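Local coordinates for protein dihydroorotase (Saccharomyces cerevisiae S288C, PDB 6L0A) that interconverts N-carbamoyl-L-aspartate and dihydroorotate with the help of two zinc ions per subunit, the third step of de novo pyrimidine biosynthesis, at residues L136-K140 with A156-F160; E179-S183 with K230-K234; L209-L214 with L242-A246. All coordinates share one frame; numbering follows the deposited sequence.

Contact 1. Residues L136-K140 with A156-F160; sequences LHGEK and AEEAF. With ZN (zinc ion), chain L.
The backbone of Glu139 passes closest to that of Glu157, their CA atoms 4.4 Å apart, as the loop leaving strand 133-136 runs over the first turn of helix 156-170. Lys140 N donates to Ala156 O at 3.0 Å, nearly straight at the hydrogen (167°) but from above the carbonyl plane. Phe160 has more surface buried here than any other residue of the two segments. With CG anti to the backbone N (chi1 -175°), its ring slides under the inverse gamma turn centred on Gly138, whose CA, with no side chain in the way, sits over the ring centre in a CH-pi contact, 3.4 Å from the centroid. Leu136 CD1 meets the ring at its edge, 4.0 Å from Phe160 CE2. An alanine in place of Phe160 would probably open a gap beneath Gly138 and leave the turn that carries His137 less firmly seated. Water-mediated links extend the contact: one water donates to both Gly138 O and Glu157 OE2, a carboxylate oxygen also bonded to Thr182. The CB of His137 points away from 156-160, and its ring binds zinc through ND1 at 2.4 Å, while NE2 donates to the anti lone pair of Glu139 OE1 at 2.7 Å, almost in the ring plane. The carboxylate thus restrains the rotation of the imidazole and probably makes ND1 a more electron-rich zinc ligand, a second-shell role coupled to a first-shell ligand.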
loop_
_atom_site.group_PDB
_atom_site.type_symbol
_atom_site.label_atom_id
_atom_site.label_comp_id
_atom_site.label_asym_id
_atom_site.label_seq_id
_atom_site.Cartn_x
_atom_site.Cartn_y
_atom_site.Cartn_z
ATOM N N LEU C 136 2.448 2.116 -23.616
ATOM C CA LEU C 136 1.749 2.991 -22.691
ATOM C C LEU C 136 1.888 2.454 -21.271
ATOM O O LEU C 136 1.540 1.302 -21.011
ATOM C CB LEU C 136 0.275 3.096 -23.070
ATOM C CG LEU C 136 -0.018 3.650 -24.466
ATOM C CD1 LEU C 136 -1.499 3.562 -24.750
ATOM C CD2 LEU C 136 0.483 5.093 -24.570
ATOM N N HIS C 137 2.406 3.281 -20.370
ATOM C CA HIS C 137 2.170 3.091 -18.942
ATOM C C HIS C 137 0.785 3.662 -18.693
ATOM O O HIS C 137 0.615 4.875 -18.552
ATOM C CB HIS C 137 3.227 3.787 -18.091
ATOM C CG HIS C 137 3.062 3.536 -16.626
ATOM N ND1 HIS C 137 4.036 2.931 -15.856
ATOM C CD2 HIS C 137 2.025 3.793 -15.792
ATOM C CE1 HIS C 137 3.610 2.838 -14.608
ATOM N NE2 HIS C 137 2.392 3.352 -14.541
ATOM N N GLY C 138 -0.221 2.795 -18.717
ATOM C CA GLY C 138 -1.586 3.268 -18.704
ATOM C C GLY C 138 -2.148 3.578 -17.330
ATOM O O GLY C 138 -2.954 2.808 -16.802
ATOM N N GLU C 139 -1.737 4.702 -16.741
ATOM C CA GLU C 139 -2.307 5.186 -15.490
ATOM C C GLU C 139 -2.539 6.685 -15.597
ATOM O O GLU C 139 -1.651 7.410 -16.052
ATOM C CB GLU C 139 -1.374 4.916 -14.304
ATOM C CG GLU C 139 -1.283 3.462 -13.865
ATOM C CD GLU C 139 -0.615 3.332 -12.516
ATOM O OE1 GLU C 139 0.627 3.273 -12.457
ATOM O OE2 GLU C 139 -1.342 3.296 -11.506
ATOM N N LYS C 140 -3.706 7.146 -15.158
ATOM C CA LYS C 140 -3.905 8.580 -15.044
ATOM C C LYS C 140 -3.285 9.088 -13.738
ATOM O O LYS C 140 -3.370 8.409 -12.710
ATOM C CB LYS C 140 -5.392 8.918 -15.081
ATOM C CG LYS C 140 -6.034 8.813 -16.456
ATOM C CD LYS C 140 -7.047 9.946 -16.664
ATOM C CE LYS C 140 -7.746 9.820 -18.003
ATOM N NZ LYS C 140 -6.745 9.598 -19.068
ATOM N N ALA C 156 -6.383 4.164 -11.055
ATOM C CA ALA C 156 -5.725 4.997 -12.071
ATOM C C ALA C 156 -5.585 4.269 -13.407
ATOM O O ALA C 156 -5.617 4.910 -14.465
ATOM C CB ALA C 156 -4.360 5.469 -11.566
ATOM N N GLU C 157 -5.437 2.938 -13.382
ATOM C CA GLU C 157 -5.365 2.158 -14.613
ATOM C C GLU C 157 -6.729 2.090 -15.303
ATOM O O GLU C 157 -6.842 2.352 -16.508
ATOM C CB GLU C 157 -4.845 0.753 -14.306
ATOM C CG GLU C 157 -4.824 -0.150 -15.503
ATOM C CD GLU C 157 -4.151 -1.472 -15.205
ATOM O OE1 GLU C 157 -4.815 -2.510 -15.321
ATOM O OE2 GLU C 157 -2.960 -1.476 -14.841
ATOM N N GLU C 158 -7.776 1.750 -14.550
ATOM C CA GLU C 158 -9.129 1.771 -15.108
ATOM C C GLU C 158 -9.465 3.140 -15.689
ATOM O O GLU C 158 -10.067 3.233 -16.770
ATOM C CB GLU C 158 -10.135 1.387 -14.028
ATOM C CG GLU C 158 -11.566 1.247 -14.502
ATOM C CD GLU C 158 -12.471 0.800 -13.368
ATOM O OE1 GLU C 158 -13.167 1.657 -12.782
ATOM O OE2 GLU C 158 -12.454 -0.405 -13.038
ATOM N N ALA C 159 -9.061 4.214 -15.000
ATOM C CA ALA C 159 -9.341 5.568 -15.475
ATOM C C ALA C 159 -8.642 5.876 -16.798
ATOM O O ALA C 159 -9.101 6.746 -17.541
ATOM C CB ALA C 159 -8.922 6.594 -14.426
ATOM N N PHE C 160 -7.543 5.185 -17.095
ATOM C CA PHE C 160 -6.799 5.382 -18.331
ATOM C C PHE C 160 -7.443 4.695 -19.531
ATOM O O PHE C 160 -7.134 5.054 -20.675
ATOM C CB PHE C 160 -5.370 4.849 -18.154
ATOM C CG PHE C 160 -4.469 5.109 -19.328
ATOM C CD1 PHE C 160 -3.730 6.288 -19.400
ATOM C CD2 PHE C 160 -4.345 4.177 -20.353
ATOM C CE1 PHE C 160 -2.887 6.533 -20.476
ATOM C CE2 PHE C 160 -3.519 4.423 -21.436
ATOM C CZ PHE C 160 -2.780 5.602 -21.489
HETATM ZN ZN ZN L . 5.594 1.149 -15.737
HETATM O O HOH W 1 -1.701 0.701 -15.980
HETATM O O HOH W 2 -3.750 1.819 -11.071
HETATM O O HOH W 3 -8.719 7.760 -20.070
#

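Contact 2. Residues E179-S183 with K230-K234; sequences EHCTS and KPVAK. With ZN (zinc ion), chain L.
His180 offers one face of its imidazole to the ring of Pro231, whose CD lies 3.7 Å from the imidazole centroid in a CH-pi contact, 30° off the ring normal. The nearest approach is at His180 ND1, 3.3 Å from Pro231 CD. The proline ring is presented by a chain that has just passed through a cis peptide bond between Lys230 and Pro231. Glu179 CB covers a face of the same imidazole from within its own segment, while His180 NE2 binds zinc at 2.1 Å. The first torsion of His180 (chi1 43°) tucks CG between the backbone N and the carbonyl carbon, the pose from which the ring reaches the metal and meets the proline together.

Farther along, Thr182 serves both the apolar and the polar halves of the contact. Its CG2 packs 3.8 Å from Pro231 CB, and its OG1 accepts a hydrogen bond from Lys234 NZ at 2.7 Å. The lysine chain runs extended as far as CE and bends only at chi4 (68°), which brings Lys234 NZ to Val232 O, a second hydrogen bond of 2.9 Å that lies in the carbonyl plane on a lone pair. A water completes the junction, donating to Thr182 O and accepting from Lys234 N.

Beyond the segments, Thr182 OG1 also bonds Glu157 OE2, and Lys230, part of the pocket for bound malate, gives its NZ to Val104 O. The buried lysine ammonium of Lys234 is therefore met by a hydroxyl and a carbonyl, and the positive charge probably draws further stabilisation from the carboxylate of Glu157, tying two active-site loops together beside a zinc ligand.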
loop_
_atom_site.group_PDB
_atom_site.type_symbol
_atom_site.label_atom_id
_atom_site.label_comp_id
_atom_site.label_asym_id
_atom_site.label_seq_id
_atom_site.Cartn_x
_atom_site.Cartn_y
_atom_site.Cartn_z
ATOM N N GLU C 179 1.125 -1.644 -21.288
ATOM C CA GLU C 179 2.173 -2.332 -20.554
ATOM C C GLU C 179 1.692 -2.730 -19.160
ATOM O O GLU C 179 0.814 -2.092 -18.577
ATOM C CB GLU C 179 3.415 -1.442 -20.440
ATOM C CG GLU C 179 4.062 -1.082 -21.785
ATOM C CD GLU C 179 4.734 -2.275 -22.444
ATOM O OE1 GLU C 179 5.048 -3.240 -21.720
ATOM O OE2 GLU C 179 4.961 -2.256 -23.681
ATOM N N HIS C 180 2.300 -3.792 -18.628
ATOM C CA HIS C 180 2.052 -4.314 -17.282
ATOM C C HIS C 180 0.641 -4.079 -16.754
ATOM O O HIS C 180 0.450 -3.314 -15.795
ATOM C CB HIS C 180 3.092 -3.750 -16.290
ATOM C CG HIS C 180 3.392 -2.286 -16.444
ATOM N ND1 HIS C 180 2.413 -1.316 -16.489
ATOM C CD2 HIS C 180 4.575 -1.629 -16.522
ATOM C CE1 HIS C 180 2.979 -0.127 -16.613
ATOM N NE2 HIS C 180 4.291 -0.288 -16.635
ATOM N N CYS C 181 -0.349 -4.742 -17.361
ATOM C CA CYS C 181 -1.725 -4.637 -16.880
ATOM C C CYS C 181 -1.840 -5.176 -15.468
ATOM O O CYS C 181 -1.217 -6.191 -15.116
ATOM C CB CYS C 181 -2.694 -5.402 -17.781
ATOM S SG CYS C 181 -3.013 -4.599 -19.349
ATOM N N THR C 182 -2.683 -4.526 -14.664
ATOM C CA THR C 182 -2.848 -4.959 -13.287
ATOM C C THR C 182 -4.287 -5.164 -12.856
ATOM O O THR C 182 -4.502 -5.599 -11.727
ATOM C CB THR C 182 -2.198 -3.950 -12.335
ATOM O OG1 THR C 182 -2.801 -2.664 -12.546
ATOM C CG2 THR C 182 -0.714 -3.881 -12.583
ATOM N N SER C 183 -5.274 -4.849 -13.697
ATOM C CA SER C 183 -6.666 -4.859 -13.267
ATOM C C SER C 183 -7.515 -5.739 -14.172
ATOM O O SER C 183 -7.245 -5.875 -15.369
ATOM C CB SER C 183 -7.246 -3.447 -13.251
ATOM O OG SER C 183 -7.367 -2.936 -14.565
ATOM N N LYS C 230 4.729 0.376 -9.656
ATOM C CA LYS C 230 3.603 0.972 -10.355
ATOM C C LYS C 230 3.374 0.229 -11.668
ATOM O O LYS C 230 4.343 -0.199 -12.304
ATOM C CB LYS C 230 3.844 2.482 -10.634
ATOM C CG LYS C 230 4.077 3.348 -9.370
ATOM C CD LYS C 230 2.899 3.303 -8.404
ATOM C CE LYS C 230 1.707 4.041 -8.953
ATOM N NZ LYS C 230 1.825 5.557 -8.802
ATOM N N PRO C 231 2.111 -0.041 -12.057
ATOM C CA PRO C 231 0.915 0.154 -11.234
ATOM C C PRO C 231 0.965 -0.802 -10.055
ATOM O O PRO C 231 1.622 -1.862 -10.145
ATOM C CB PRO C 231 -0.254 -0.174 -12.178
ATOM C CG PRO C 231 0.369 -0.379 -13.566
ATOM C CD PRO C 231 1.806 -0.735 -13.319
ATOM N N VAL C 232 0.353 -0.411 -8.937
ATOM C CA VAL C 232 0.422 -1.243 -7.745
ATOM C C VAL C 232 -0.342 -2.537 -7.992
ATOM O O VAL C 232 -1.294 -2.579 -8.780
ATOM C CB VAL C 232 -0.142 -0.498 -6.519
ATOM C CG1 VAL C 232 0.599 0.835 -6.298
ATOM C CG2 VAL C 232 -1.652 -0.277 -6.656
ATOM N N ALA C 233 0.080 -3.603 -7.312
ATOM C CA ALA C 233 -0.703 -4.834 -7.294
ATOM C C ALA C 233 -2.014 -4.591 -6.554
ATOM O O ALA C 233 -2.044 -3.904 -5.525
ATOM C CB ALA C 233 0.094 -5.964 -6.629
ATOM N N LYS C 234 -3.103 -5.129 -7.082
ATOM C CA LYS C 234 -4.444 -4.724 -6.671
ATOM C C LYS C 234 -5.122 -5.887 -5.939
ATOM O O LYS C 234 -4.484 -6.481 -5.062
ATOM C CB LYS C 234 -5.201 -4.191 -7.878
ATOM C CG LYS C 234 -4.558 -2.895 -8.386
ATOM C CD LYS C 234 -5.148 -2.418 -9.690
ATOM C CE LYS C 234 -4.592 -1.040 -10.053
ATOM N NZ LYS C 234 -3.120 -0.987 -10.410
HETATM ZN ZN ZN L . 5.594 1.149 -15.737
HETATM O O HOH W 4 -2.827 -6.379 -9.667
#

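Contact 3. Residues L209-L214 with L242-A246; sequences LTAHHL and LVKAA
Leu242, Leu209 and Leu214 have the most surface buried here, and their branches interlock where the end of strand 205-209 and the turn after it meet helix 236-246. Leu242 reaches from the helix with both methyl groups engaged. Its CD2 meets Leu209 CD2 at 3.9 Å, the two side chains crossing at a slant, while CD1 lies 3.5 Å from the backbone His213 O and also touches His213 CB. Leu209 uses its other branch against the helix itself: CD1 sits 3.7 Å from Ala246 CB, brushes Ala245 CB and comes near Leu242 O. Its CG is anti to the carbonyl carbon (chi1 -60°), which swings the branched end toward the helix.

The arrangement belongs to the TIM-barrel architecture of the metallo-dependent hydrolases, in which parallel strands form the inner wall and helices pack outside it; here the strand's last leucine faces a surrounding helix. The small side chains of Ala245 and Ala246 probably let Leu209 come close to the helix backbone.

Leu214 comes in beside Leu209, with CD2 4.1 Å from Leu242 CB and also near Ala246 CB. Val243 CG2 closes the other end, 3.5 Å from Leu214 O. Side chain to side chain the contact is apolar, with methyl groups also touching backbone carbonyls, but the turn carrying Leu214 has its own polar brace: Thr210 OG1 accepts from His213 N at 2.9 Å in an ST motif and also pairs with His213 ND1 at 2.8 Å. Both nitrogens of the His213 ring are engaged, since NE2 is bonded to Pro231 O.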
loop_
_atom_site.group_PDB
_atom_site.type_symbol
_atom_site.label_atom_id
_atom_site.label_comp_id
_atom_site.label_asym_id
_atom_site.label_seq_id
_atom_site.Cartn_x
_atom_site.Cartn_y
_atom_site.Cartn_z
ATOM N N LEU C 209 2.218 -8.649 -19.377
ATOM C CA LEU C 209 2.007 -9.021 -17.986
ATOM C C LEU C 209 3.355 -9.314 -17.356
ATOM O O LEU C 209 4.208 -9.959 -17.970
ATOM C CB LEU C 209 1.078 -10.233 -17.868
ATOM C CG LEU C 209 -0.319 -10.002 -18.464
ATOM C CD1 LEU C 209 -1.070 -11.325 -18.570
ATOM C CD2 LEU C 209 -1.114 -8.995 -17.628
ATOM N N THR C 210 3.560 -8.807 -16.144
ATOM C CA THR C 210 4.807 -8.993 -15.433
ATOM C C THR C 210 4.796 -10.322 -14.698
ATOM O O THR C 210 3.763 -10.982 -14.571
ATOM C CB THR C 210 5.027 -7.891 -14.406
ATOM O OG1 THR C 210 4.061 -8.056 -13.355
ATOM C CG2 THR C 210 4.878 -6.511 -15.042
ATOM N N ALA C 211 5.964 -10.695 -14.192
ATOM C CA ALA C 211 6.028 -11.832 -13.280
ATOM C C ALA C 211 5.364 -11.497 -11.952
ATOM O O ALA C 211 4.571 -12.285 -11.426
ATOM C CB ALA C 211 7.480 -12.251 -13.063
ATOM N N HIS C 212 5.654 -10.318 -11.399
ATOM C CA HIS C 212 5.252 -10.085 -10.011
ATOM C C HIS C 212 3.752 -9.839 -9.875
ATOM O O HIS C 212 3.174 -10.144 -8.826
ATOM C CB HIS C 212 6.061 -8.943 -9.392
ATOM C CG HIS C 212 6.144 -7.703 -10.230
ATOM N ND1 HIS C 212 7.006 -7.582 -11.301
ATOM C CD2 HIS C 212 5.513 -6.512 -10.118
ATOM C CE1 HIS C 212 6.885 -6.373 -11.825
ATOM N NE2 HIS C 212 5.993 -5.700 -11.118
ATOM N N HIS C 213 3.092 -9.326 -10.912
ATOM C CA HIS C 213 1.647 -9.161 -10.804
ATOM C C HIS C 213 0.890 -10.480 -10.925
ATOM O O HIS C 213 -0.315 -10.493 -10.673
ATOM C CB HIS C 213 1.152 -8.163 -11.850
ATOM C CG HIS C 213 1.560 -6.746 -11.564
ATOM N ND1 HIS C 213 2.463 -6.047 -12.340
ATOM C CD2 HIS C 213 1.180 -5.898 -10.572
ATOM C CE1 HIS C 213 2.626 -4.832 -11.835
ATOM N NE2 HIS C 213 1.853 -4.715 -10.768
ATOM N N LEU C 214 1.554 -11.567 -11.330
ATOM C CA LEU C 214 0.942 -12.892 -11.300
ATOM C C LEU C 214 0.984 -13.508 -9.909
ATOM O O LEU C 214 0.337 -14.539 -9.683
ATOM C CB LEU C 214 1.638 -13.820 -12.297
ATOM C CG LEU C 214 1.666 -13.318 -13.746
ATOM C CD1 LEU C 214 2.251 -14.379 -14.676
ATOM C CD2 LEU C 214 0.270 -12.898 -14.206
ATOM N N LEU C 242 -5.559 -11.594 -14.144
ATOM C CA LEU C 242 -4.249 -11.539 -14.792
ATOM C C LEU C 242 -3.686 -12.933 -15.034
ATOM O O LEU C 242 -3.115 -13.198 -16.094
ATOM C CB LEU C 242 -3.256 -10.736 -13.949
ATOM C CG LEU C 242 -3.651 -9.306 -13.584
ATOM C CD1 LEU C 242 -2.607 -8.693 -12.670
ATOM C CD2 LEU C 242 -3.796 -8.448 -14.830
ATOM N N VAL C 243 -3.780 -13.815 -14.037
ATOM C CA VAL C 243 -3.231 -15.157 -14.203
ATOM C C VAL C 243 -3.985 -15.900 -15.299
ATOM O O VAL C 243 -3.373 -16.579 -16.134
ATOM C CB VAL C 243 -3.245 -15.914 -12.860
ATOM C CG1 VAL C 243 -2.991 -17.393 -13.079
ATOM C CG2 VAL C 243 -2.172 -15.340 -11.920
ATOM N N LYS C 244 -5.315 -15.736 -15.358
ATOM C CA LYS C 244 -6.096 -16.400 -16.402
ATOM C C LYS C 244 -5.737 -15.866 -17.783
ATOM O O LYS C 244 -5.679 -16.630 -18.757
ATOM C CB LYS C 244 -7.599 -16.245 -16.143
ATOM C CG LYS C 244 -8.189 -17.315 -15.218
ATOM C CD LYS C 244 -9.708 -17.458 -15.394
ATOM C CE LYS C 244 -10.080 -18.799 -16.026
ATOM N NZ LYS C 244 -9.938 -19.951 -15.082
ATOM N N ALA C 245 -5.505 -14.555 -17.892
ATOM C CA ALA C 245 -5.060 -13.994 -19.164
ATOM C C ALA C 245 -3.689 -14.533 -19.547
ATOM O O ALA C 245 -3.455 -14.878 -20.714
ATOM C CB ALA C 245 -5.040 -12.461 -19.090
ATOM N N ALA C 246 -2.775 -14.641 -18.579
ATOM C CA ALA C 246 -1.400 -15.013 -18.903
ATOM C C ALA C 246 -1.316 -16.434 -19.444
ATOM O O ALA C 246 -0.476 -16.731 -20.305
ATOM C CB ALA C 246 -0.506 -14.874 -17.678
#

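Contacts 1 and 2 share a zinc ion: His137 from 136-140 and His180 from 179-183 both bind it, with His137 ND1 3.3 Å from His180 NE2. Their centres lie about 9 Å apart, and Glu157 joins them, its OE2 2.6 Å from Thr182 OG1 and its OE1 2.7 Å from Ser183 OG, both probable hydrogen bonds. Contact 3, centred about 9 Å from contact 2 but about 17 Å from contact 1, is linked to the site through contact 2, where Pro231 O is 2.9 Å from His213 NE2. The side chain of His213 is about 8 Å from a zinc ion and about 8 Å from the malate, placing contact 3 outside the pocket touched by His137, His180 and Lys230.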